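Long-range contact in amidase, hydantoinase/carbamoylase family (PDB 5I4M), which probably hydrolyses N-carbamoyl-L-amino acids as a zinc-dependent, dimeric amidase of the peptidase M20 family: residues 103-108 against 143-148. Residues are numbered along the deposited sequence; the frame is centred on the assembly and turned at random.
Sequences SHADSQ and VVIWTN. With ZN (zinc ion), chain C.
S103 and W146 meet near the C-terminal ends of the parallel strands 99-103 and 141-145. The amide N of W146 donates to S103 O (2.9 Å, 172° at the hydrogen), while S103 N bonds to V144 O at 3.1 Å, so S103 is gripped through its backbone on both flanks of I145. Its hydroxyl turns elsewhere, to E209. With CG beside its backbone N (chi1 -59°), W146 brings ring atom CD1 obliquely to 3.5 Å from S103 O; V144 CG1 covers one face of the indole, over its centre.

Further along, the two segments diverge, and a water bridges them, accepting from A105 N and donating to W146 O at 2.6 Å and to D106 OD1 at 2.7 Å. The D106 carboxylate lies against the backbone of N148, and OD2 takes the amide of E150, a ligand of the second zinc. H104 ND1 donates in its ring plane to D106 O (2.9 Å), which fixes the ring's rotation while NE2 binds the first zinc at 2.2 Å, together with D115 and H211. Metal-binding loops leaving the C-terminal ends of parallel strands in this way are characteristic of the dinuclear zinc site in M20 catalytic domains.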
loop_
_atom_site.group_PDB
_atom_site.type_symbol
_atom_site.label_atom_id
_atom_site.label_comp_id
_atom_site.label_asym_id
_atom_site.label_seq_id
_atom_site.Cartn_x
_atom_site.Cartn_y
_atom_site.Cartn_z
ATOM N N SER A 103 -20.399 21.682 -10.466
ATOM C CA SER A 103 -19.838 20.751 -9.503
ATOM C C SER A 103 -18.680 20.038 -10.186
ATOM O O SER A 103 -17.999 20.632 -11.029
ATOM C CB SER A 103 -20.930 19.786 -9.019
ATOM O OG SER A 103 -20.612 19.156 -7.773
ATOM N N HIS A 104 -18.453 18.773 -9.862
ATOM C CA HIS A 104 -17.333 18.043 -10.430
ATOM C C HIS A 104 -17.807 16.774 -11.120
ATOM O O HIS A 104 -18.773 16.137 -10.696
ATOM C CB HIS A 104 -16.304 17.681 -9.353
ATOM C CG HIS A 104 -16.871 16.907 -8.201
ATOM N ND1 HIS A 104 -16.718 15.542 -8.075
ATOM C CD2 HIS A 104 -17.572 17.309 -7.116
ATOM C CE1 HIS A 104 -17.313 15.137 -6.966
ATOM N NE2 HIS A 104 -17.832 16.190 -6.364
ATOM N N ALA A 105 -17.101 16.400 -12.175
ATOM C CA ALA A 105 -17.386 15.148 -12.855
ATOM C C ALA A 105 -16.442 14.021 -12.456
ATOM O O ALA A 105 -16.721 12.862 -12.777
ATOM C CB ALA A 105 -17.325 15.356 -14.373
ATOM N N ASP A 106 -15.337 14.329 -11.774
ATOM C CA ASP A 106 -14.410 13.293 -11.346
ATOM C C ASP A 106 -14.951 12.593 -10.104
ATOM O O ASP A 106 -15.801 13.124 -9.384
ATOM C CB ASP A 106 -13.018 13.884 -11.082
ATOM C CG ASP A 106 -13.000 14.861 -9.915
ATOM O OD1 ASP A 106 -13.592 15.953 -10.049
ATOM O OD2 ASP A 106 -12.357 14.555 -8.879
ATOM N N SER A 107 -14.456 11.378 -9.860
ATOM C CA SER A 107 -14.942 10.575 -8.749
ATOM C C SER A 107 -13.788 9.977 -7.961
ATOM O O SER A 107 -12.621 10.043 -8.352
ATOM C CB SER A 107 -15.853 9.432 -9.226
ATOM O OG SER A 107 -15.071 8.333 -9.669
ATOM N N GLN A 108 -14.157 9.380 -6.836
ATOM C CA GLN A 108 -13.271 8.517 -6.087
ATOM C C GLN A 108 -13.111 7.185 -6.811
ATOM O O GLN A 108 -13.917 6.844 -7.682
ATOM C CB GLN A 108 -13.847 8.288 -4.694
ATOM C CG GLN A 108 -13.924 9.541 -3.886
ATOM C CD GLN A 108 -12.572 9.873 -3.306
ATOM O OE1 GLN A 108 -11.727 8.989 -3.156
ATOM N NE2 GLN A 108 -12.349 11.147 -2.987
ATOM N N VAL A 143 -23.071 26.769 -16.319
ATOM C CA VAL A 143 -22.809 25.504 -15.633
ATOM C C VAL A 143 -21.317 25.229 -15.730
ATOM O O VAL A 143 -20.735 25.356 -16.813
ATOM C CB VAL A 143 -23.610 24.343 -16.249
ATOM C CG1 VAL A 143 -23.447 23.076 -15.409
ATOM C CG2 VAL A 143 -25.063 24.729 -16.387
ATOM N N VAL A 144 -20.698 24.851 -14.610
ATOM C CA VAL A 144 -19.253 24.682 -14.542
ATOM C C VAL A 144 -18.932 23.243 -14.164
ATOM O O VAL A 144 -19.608 22.648 -13.315
ATOM C CB VAL A 144 -18.615 25.669 -13.536
ATOM C CG1 VAL A 144 -17.096 25.564 -13.569
ATOM C CG2 VAL A 144 -19.034 27.114 -13.860
ATOM N N ILE A 145 -17.907 22.679 -14.813
ATOM C CA ILE A 145 -17.209 21.503 -14.304
ATOM C C ILE A 145 -15.899 21.976 -13.689
ATOM O O ILE A 145 -15.046 22.535 -14.390
ATOM C CB ILE A 145 -16.936 20.466 -15.405
ATOM C CG1 ILE A 145 -18.246 19.964 -16.011
ATOM C CG2 ILE A 145 -16.125 19.299 -14.814
ATOM C CD1 ILE A 145 -18.081 19.228 -17.318
ATOM N N TRP A 146 -15.723 21.738 -12.392
ATOM C CA TRP A 146 -14.479 22.094 -11.717
ATOM C C TRP A 146 -13.527 20.908 -11.704
ATOM O O TRP A 146 -13.929 19.781 -11.415
ATOM C CB TRP A 146 -14.735 22.554 -10.279
ATOM C CG TRP A 146 -15.650 23.741 -10.173
ATOM C CD1 TRP A 146 -16.969 23.727 -9.811
ATOM C CD2 TRP A 146 -15.314 25.116 -10.415
ATOM N NE1 TRP A 146 -17.479 25.009 -9.821
ATOM C CE2 TRP A 146 -16.484 25.879 -10.182
ATOM C CE3 TRP A 146 -14.143 25.780 -10.807
ATOM C CZ2 TRP A 146 -16.516 27.267 -10.337
ATOM C CZ3 TRP A 146 -14.174 27.164 -10.946
ATOM C CH2 TRP A 146 -15.354 27.891 -10.717
ATOM N N THR A 147 -12.250 21.182 -11.968
ATOM C CA THR A 147 -11.244 20.135 -12.129
ATOM C C THR A 147 -10.811 19.515 -10.802
ATOM O O THR A 147 -10.568 20.222 -9.819
ATOM C CB THR A 147 -10.020 20.717 -12.831
ATOM O OG1 THR A 147 -10.363 21.089 -14.171
ATOM C CG2 THR A 147 -8.850 19.722 -12.845
ATOM N N ASN A 148 -10.676 18.181 -10.797
ATOM C CA ASN A 148 -10.035 17.429 -9.712
ATOM C C ASN A 148 -10.591 17.804 -8.342
ATOM O O ASN A 148 -9.846 18.043 -7.386
ATOM C CB ASN A 148 -8.512 17.614 -9.715
ATOM C CG ASN A 148 -7.824 16.711 -8.693
ATOM O OD1 ASN A 148 -8.131 15.525 -8.616
ATOM N ND2 ASN A 148 -6.949 17.282 -7.868
HETATM ZN ZN ZN C . -18.669 16.116 -4.359
HETATM O O HOH W 1 -14.226 17.335 -12.249
HETATM O O HOH W 2 -18.293 18.261 -4.185
#